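PDB 5DL8: benzoate transport porin BenP from Acinetobacter baumannii AB307-0294, which probably forms a channel for small solutes, perhaps benzoate, across the outer membrane, and binds calcium ions. Local coordinates for residues A141-R146 / S176-E181; Y367-P372 / F377-I382. All coordinates share one frame; numbering follows the deposited sequence.

Contact 1. Residues A141-R146 / S176-E181; sequences AVDASR and SPRNEE
The guanidinium of Arg-178 is pinned at its edge by Asp-143 and overlain on one face by Arg-146. Its NH1 donates to Asp-143 OD2, a salt bridge of 2.8 Å that lies near the guanidinium plane and reaches the oxygen on its syn lone pair, although the carboxylate itself is turned 72° from that plane. Arg-178 suits this job by its length: the chain runs extended from CG to NE, so its end reaches the other loop. Its NE is taken by the carbonyl of Thr-97. These two segments belong to the loops 134-150 and 177-186, which lie near the middle of the chain, consistent with the inward-folded loops that narrow the pore in OprD-family porins. Small and polar, Ser-145 fits between the charges: OG donates to Asp-143 OD1 at 2.7 Å and accepts from Arg-146 NH1 at 2.9 Å. The same OD1 also receives the backbone N of Ser-145, an Asx turn that fixes the carboxylate. In Arg-146, chi1 (-62°) sets CG over the guanidinium rim, 3.5 Å from Arg-178 CZ, and a bend at chi2 brings its own guanidinium, 33° from parallel, over Arg-178 NH2. Arg-398 lies beyond, and such a basic cluster is consistent with passage of carboxylate solutes.

Contact 2. Residues Y367-P372 / F377-I382; sequences YAFQQP and FALQYI. With C8E ((hydroxyethyloxy)tri(ethyloxy)octane), chain C.
Phe-369 has CG anti to its carbonyl carbon (chi1 -79°), which lays the ring beside the facing strand, and Leu-379, in the same kind of rotamer (chi1 -50°), turns its branch to meet it. Phe-369 CE2 lies 3.9 Å from Leu-379 CG, and CD2 on the same side of the ring lies 3.7 Å from Phe-377 CB, while the carbonyl of Phe-377 comes up at the ring edge. Tyr-367 CE2 sits over one face. A flat hydrocarbon ring suits this spot because it can spread over three neighbours at once. Underneath, Tyr-367 and Leu-379 form an antiparallel hydrogen-bonded pair, each N-H···O bond being 2.9 Å long. Ala-368 and Ala-378 make the next, non-hydrogen-bonded pair, whose type brings the CA atoms to 4.3 Å; their small side chains lie on the same face. Pairing ends with Phe-369 N to Phe-377 O at 3.1 Å; beyond it a water donates to both Phe-369 O and Phe-377 O, bridging the diverging chains. A detergent molecule follows this aromatic surface: its C13 touches Phe-369 CE1, and its ether O18 accepts from Gln-371 NE2 at 2.9 Å, an amide well suited to a polar headgroup. Aromatic residues flanking the end of a hairpin, with an amphiphile against them, are typical of the interfacial girdle at the periplasmic rim of a porin barrel.

How the contacts relate
From the N terminus, the chain first builds the barrel's early strands, then reaches contact 1. This closes a long excursion: between its segments lie strands 151-153 and 155-160 and the returning strand 165-176, so two loops at the same end of that hairpin meet inside the barrel. Contact 2 opens only after contact 1 is complete, and closes the eight-residue connection, 369-376, between strands 355-368 and 377-388. The two therefore stand in series, neither nested nor crossing. Their centres are 22 Å apart and their nearest atoms about 6 Å, without touching. Contact 1 ties loop to loop in the interior, whereas contact 2 joins neighbouring strands in the wall.

Contact 1. Residues A141-R146 / S176-E181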
loop_
_atom_site.group_PDB
_atom_site.type_symbol
_atom_site.label_atom_id
_atom_site.label_comp_id
_atom_site.label_asym_id
_atom_site.label_seq_id
_atom_site.Cartn_x
_atom_site.Cartn_y
_atom_site.Cartn_z
ATOM N N ALA A 141 2.481 -0.575 4.414
ATOM C CA ALA A 141 1.776 0.646 3.853
ATOM C C ALA A 141 0.247 0.644 4.048
ATOM O O ALA A 141 -0.313 -0.279 4.658
ATOM C CB ALA A 141 2.097 0.797 2.350
ATOM N N VAL A 142 -0.424 1.674 3.532
ATOM C CA VAL A 142 -1.904 1.621 3.250
ATOM C C VAL A 142 -2.199 0.432 2.265
ATOM O O VAL A 142 -1.540 0.548 1.179
ATOM C CB VAL A 142 -2.310 2.960 2.526
ATOM C CG1 VAL A 142 -3.849 3.090 2.341
ATOM C CG2 VAL A 142 -1.661 4.162 3.243
ATOM N N ASP A 143 -2.992 -0.701 2.572
ATOM C CA ASP A 143 -3.507 -1.428 1.422
ATOM C C ASP A 143 -5.056 -1.395 1.351
ATOM O O ASP A 143 -5.770 -2.284 1.904
ATOM C CB ASP A 143 -3.020 -2.870 1.393
ATOM C CG ASP A 143 -3.358 -3.547 0.075
ATOM O OD1 ASP A 143 -3.987 -2.882 -0.858
ATOM O OD2 ASP A 143 -3.045 -4.737 -0.100
ATOM N N ALA A 144 -5.497 -0.438 0.565
ATOM C CA ALA A 144 -6.954 -0.286 0.220
ATOM C C ALA A 144 -7.322 -0.773 -1.188
ATOM O O ALA A 144 -8.309 -0.362 -1.730
ATOM C CB ALA A 144 -7.355 1.236 0.398
ATOM N N SER A 145 -6.573 -1.663 -1.784
ATOM C CA SER A 145 -6.732 -2.020 -3.241
ATOM C C SER A 145 -7.954 -3.034 -3.504
ATOM O O SER A 145 -8.481 -3.270 -4.705
ATOM C CB SER A 145 -5.383 -2.637 -3.752
ATOM O OG SER A 145 -5.114 -3.901 -3.091
ATOM N N ARG A 146 -8.439 -3.621 -2.414
ATOM C CA ARG A 146 -9.411 -4.716 -2.619
ATOM C C ARG A 146 -10.721 -4.445 -1.831
ATOM O O ARG A 146 -11.411 -3.488 -2.181
ATOM C CB ARG A 146 -8.740 -6.055 -2.280
ATOM C CG ARG A 146 -7.524 -6.465 -3.113
ATOM C CD ARG A 146 -7.819 -6.436 -4.564
ATOM N NE ARG A 146 -6.884 -7.252 -5.341
ATOM C CZ ARG A 146 -5.584 -6.959 -5.623
ATOM N NH1 ARG A 146 -4.954 -5.853 -5.165
ATOM N NH2 ARG A 146 -4.893 -7.853 -6.326
ATOM N N SER A 176 -2.481 -7.772 10.121
ATOM C CA SER A 176 -3.806 -8.388 9.710
ATOM C C SER A 176 -4.017 -8.074 8.288
ATOM O O SER A 176 -4.423 -6.948 7.951
ATOM C CB SER A 176 -4.959 -7.768 10.468
ATOM O OG SER A 176 -6.165 -8.531 10.280
ATOM N N PRO A 177 -3.654 -8.981 7.418
ATOM C CA PRO A 177 -3.786 -8.685 5.967
ATOM C C PRO A 177 -5.208 -8.290 5.456
ATOM O O PRO A 177 -6.193 -8.573 6.118
ATOM C CB PRO A 177 -3.289 -10.010 5.294
ATOM C CG PRO A 177 -2.343 -10.555 6.264
ATOM C CD PRO A 177 -2.994 -10.279 7.619
ATOM N N ARG A 178 -5.264 -7.623 4.300
ATOM C CA ARG A 178 -6.496 -7.120 3.738
ATOM C C ARG A 178 -7.625 -8.255 3.640
ATOM O O ARG A 178 -8.754 -7.974 3.865
ATOM C CB ARG A 178 -6.237 -6.491 2.374
ATOM C CG ARG A 178 -5.976 -7.497 1.286
ATOM C CD ARG A 178 -5.398 -6.877 0.065
ATOM N NE ARG A 178 -5.220 -7.852 -1.037
ATOM C CZ ARG A 178 -4.391 -7.660 -2.102
ATOM N NH1 ARG A 178 -3.567 -6.527 -2.136
ATOM N NH2 ARG A 178 -4.320 -8.593 -3.106
ATOM N N ASN A 179 -7.229 -9.518 3.435
ATOM C CA ASN A 179 -8.135 -10.617 3.212
ATOM C C ASN A 179 -8.209 -11.513 4.393
ATOM O O ASN A 179 -8.549 -12.709 4.191
ATOM C CB ASN A 179 -7.741 -11.426 1.925
ATOM C CG ASN A 179 -6.358 -12.125 2.022
ATOM O OD1 ASN A 179 -5.407 -11.569 2.489
ATOM N ND2 ASN A 179 -6.252 -13.306 1.482
ATOM N N GLU A 180 -7.903 -11.025 5.622
ATOM C CA GLU A 180 -7.935 -11.903 6.785
ATOM C C GLU A 180 -8.535 -11.176 7.948
ATOM O O GLU A 180 -8.504 -9.971 7.987
ATOM C CB GLU A 180 -6.512 -12.424 7.259
ATOM C CG GLU A 180 -5.628 -13.064 6.226
ATOM C CD GLU A 180 -6.071 -14.449 5.786
ATOM O OE1 GLU A 180 -7.056 -15.022 6.369
ATOM O OE2 GLU A 180 -5.441 -15.001 4.828
ATOM N N GLU A 181 -8.941 -11.949 8.940
ATOM C CA GLU A 181 -9.597 -11.431 10.149
ATOM C C GLU A 181 -8.702 -11.169 11.296
ATOM O O GLU A 181 -9.012 -10.359 12.102
ATOM C CB GLU A 181 -10.619 -12.472 10.747
ATOM C CG GLU A 181 -11.802 -12.760 9.797
ATOM C CD GLU A 181 -13.057 -13.355 10.498
ATOM O OE1 GLU A 181 -12.965 -14.309 11.215
ATOM O OE2 GLU A 181 -14.145 -12.859 10.316
#

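Contact 2. Residues Y367-P372 / F377-I382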
loop_
_atom_site.group_PDB
_atom_site.type_symbol
_atom_site.label_atom_id
_atom_site.label_comp_id
_atom_site.label_asym_id
_atom_site.label_seq_id
_atom_site.Cartn_x
_atom_site.Cartn_y
_atom_site.Cartn_z
ATOM N N TYR A 367 -15.136 8.615 -10.668
ATOM C CA TYR A 367 -16.242 9.550 -10.819
ATOM C C TYR A 367 -16.763 9.842 -9.409
ATOM O O TYR A 367 -17.276 8.932 -8.770
ATOM C CB TYR A 367 -17.371 9.048 -11.719
ATOM C CG TYR A 367 -18.397 10.157 -11.927
ATOM C CD1 TYR A 367 -18.057 11.396 -12.583
ATOM C CD2 TYR A 367 -19.595 10.098 -11.376
ATOM C CE1 TYR A 367 -18.976 12.421 -12.745
ATOM C CE2 TYR A 367 -20.479 11.109 -11.547
ATOM C CZ TYR A 367 -20.175 12.273 -12.236
ATOM O OH TYR A 367 -21.175 13.270 -12.344
ATOM N N ALA A 368 -16.589 11.055 -8.892
ATOM C CA ALA A 368 -17.154 11.411 -7.590
ATOM C C ALA A 368 -18.555 12.112 -7.943
ATOM O O ALA A 368 -18.607 13.104 -8.667
ATOM C CB ALA A 368 -16.157 12.353 -6.824
ATOM N N PHE A 369 -19.643 11.666 -7.370
ATOM C CA PHE A 369 -20.918 12.240 -7.683
ATOM C C PHE A 369 -21.004 13.634 -7.090
ATOM O O PHE A 369 -20.542 13.869 -5.964
ATOM C CB PHE A 369 -22.002 11.414 -7.052
ATOM C CG PHE A 369 -22.315 10.153 -7.812
ATOM C CD1 PHE A 369 -23.206 10.176 -8.871
ATOM C CD2 PHE A 369 -21.749 8.945 -7.453
ATOM C CE1 PHE A 369 -23.522 9.021 -9.557
ATOM C CE2 PHE A 369 -22.102 7.813 -8.135
ATOM C CZ PHE A 369 -22.930 7.849 -9.184
ATOM N N GLN A 370 -21.635 14.535 -7.835
ATOM C CA GLN A 370 -21.667 15.956 -7.484
ATOM C C GLN A 370 -22.998 16.429 -6.913
ATOM O O GLN A 370 -23.035 17.530 -6.386
ATOM C CB GLN A 370 -21.381 16.788 -8.715
ATOM C CG GLN A 370 -20.001 16.481 -9.325
ATOM C CD GLN A 370 -18.801 16.747 -8.395
ATOM O OE1 GLN A 370 -18.642 17.789 -7.947
ATOM N NE2 GLN A 370 -17.996 15.759 -8.119
ATOM N N GLN A 371 -24.102 15.695 -7.089
ATOM C CA GLN A 371 -25.367 16.103 -6.508
ATOM C C GLN A 371 -25.272 16.062 -4.963
ATOM O O GLN A 371 -24.738 15.113 -4.352
ATOM C CB GLN A 371 -26.549 15.195 -6.966
ATOM C CG GLN A 371 -26.989 15.257 -8.440
ATOM C CD GLN A 371 -26.118 14.452 -9.389
ATOM O OE1 GLN A 371 -25.249 13.715 -8.937
ATOM N NE2 GLN A 371 -26.215 14.739 -10.704
ATOM N N PRO A 372 -25.686 17.142 -4.319
ATOM C CA PRO A 372 -25.757 17.076 -2.817
ATOM C C PRO A 372 -26.465 15.838 -2.206
ATOM O O PRO A 372 -25.979 15.348 -1.187
ATOM C CB PRO A 372 -26.555 18.376 -2.435
ATOM C CG PRO A 372 -26.247 19.286 -3.574
ATOM C CD PRO A 372 -26.078 18.478 -4.827
ATOM N N PHE A 377 -20.728 9.515 -2.259
ATOM C CA PHE A 377 -20.668 8.395 -3.215
ATOM C C PHE A 377 -19.683 8.650 -4.328
ATOM O O PHE A 377 -19.592 9.804 -4.848
ATOM C CB PHE A 377 -22.055 8.136 -3.852
ATOM C CG PHE A 377 -22.969 7.485 -2.946
ATOM C CD1 PHE A 377 -22.865 6.123 -2.749
ATOM C CD2 PHE A 377 -23.865 8.223 -2.225
ATOM C CE1 PHE A 377 -23.688 5.488 -1.845
ATOM C CE2 PHE A 377 -24.720 7.643 -1.370
ATOM C CZ PHE A 377 -24.656 6.249 -1.163
ATOM N N ALA A 378 -19.039 7.577 -4.741
ATOM C CA ALA A 378 -18.086 7.601 -5.877
ATOM C C ALA A 378 -18.145 6.264 -6.600
ATOM O O ALA A 378 -18.497 5.246 -5.970
ATOM C CB ALA A 378 -16.612 7.884 -5.375
ATOM N N LEU A 379 -17.722 6.249 -7.874
ATOM C CA LEU A 379 -17.490 5.023 -8.594
ATOM C C LEU A 379 -16.002 4.963 -9.008
ATOM O O LEU A 379 -15.358 6.009 -9.347
ATOM C CB LEU A 379 -18.325 4.905 -9.904
ATOM C CG LEU A 379 -19.798 5.165 -9.872
ATOM C CD1 LEU A 379 -20.290 5.321 -11.335
ATOM C CD2 LEU A 379 -20.559 4.139 -9.105
ATOM N N GLN A 380 -15.491 3.738 -9.075
ATOM C CA GLN A 380 -14.156 3.485 -9.563
ATOM C C GLN A 380 -14.164 2.185 -10.291
ATOM O O GLN A 380 -14.742 1.163 -9.760
ATOM C CB GLN A 380 -13.152 3.401 -8.396
ATOM C CG GLN A 380 -11.665 3.344 -8.821
ATOM C CD GLN A 380 -10.790 3.167 -7.629
ATOM O OE1 GLN A 380 -10.782 2.100 -6.962
ATOM N NE2 GLN A 380 -10.108 4.232 -7.275
ATOM N N TYR A 381 -13.548 2.240 -11.475
ATOM C CA TYR A 381 -13.303 1.138 -12.367
ATOM C C TYR A 381 -11.765 1.079 -12.714
ATOM O O TYR A 381 -11.128 2.097 -13.184
ATOM C CB TYR A 381 -14.071 1.272 -13.688
ATOM C CG TYR A 381 -13.750 0.189 -14.707
ATOM C CD1 TYR A 381 -13.997 -1.161 -14.423
ATOM C CD2 TYR A 381 -13.119 0.480 -15.870
ATOM C CE1 TYR A 381 -13.672 -2.183 -15.306
ATOM C CE2 TYR A 381 -12.782 -0.540 -16.787
ATOM C CZ TYR A 381 -13.059 -1.888 -16.482
ATOM O OH TYR A 381 -12.712 -2.929 -17.352
ATOM N N ILE A 382 -11.237 -0.136 -12.560
ATOM C CA ILE A 382 -9.874 -0.472 -12.819
ATOM C C ILE A 382 -9.795 -1.672 -13.755
ATOM O O ILE A 382 -10.471 -2.758 -13.545
ATOM C CB ILE A 382 -9.091 -0.658 -11.538
ATOM C CG1 ILE A 382 -8.889 0.687 -10.899
ATOM C CG2 ILE A 382 -7.640 -1.091 -11.849
ATOM C CD1 ILE A 382 -8.561 0.654 -9.434
HETATM O O12 C8E C . -23.432 7.344 -14.048
HETATM C C13 C8E C . -24.146 8.173 -13.155
HETATM C C14 C8E C . -24.036 9.651 -13.559
HETATM O O15 C8E C . -25.157 10.395 -13.008
HETATM C C16 C8E C . -24.942 11.700 -12.448
HETATM C C17 C8E C . -24.665 12.687 -13.578
HETATM O O18 C8E C . -24.683 14.035 -13.055
HETATM C C19 C8E C . -23.992 14.922 -13.970
HETATM C C20 C8E C . -24.460 16.362 -13.785
HETATM O O21 C8E C . -24.362 16.721 -12.396
HETATM O O HOH W 1 -19.524 12.320 -3.738
#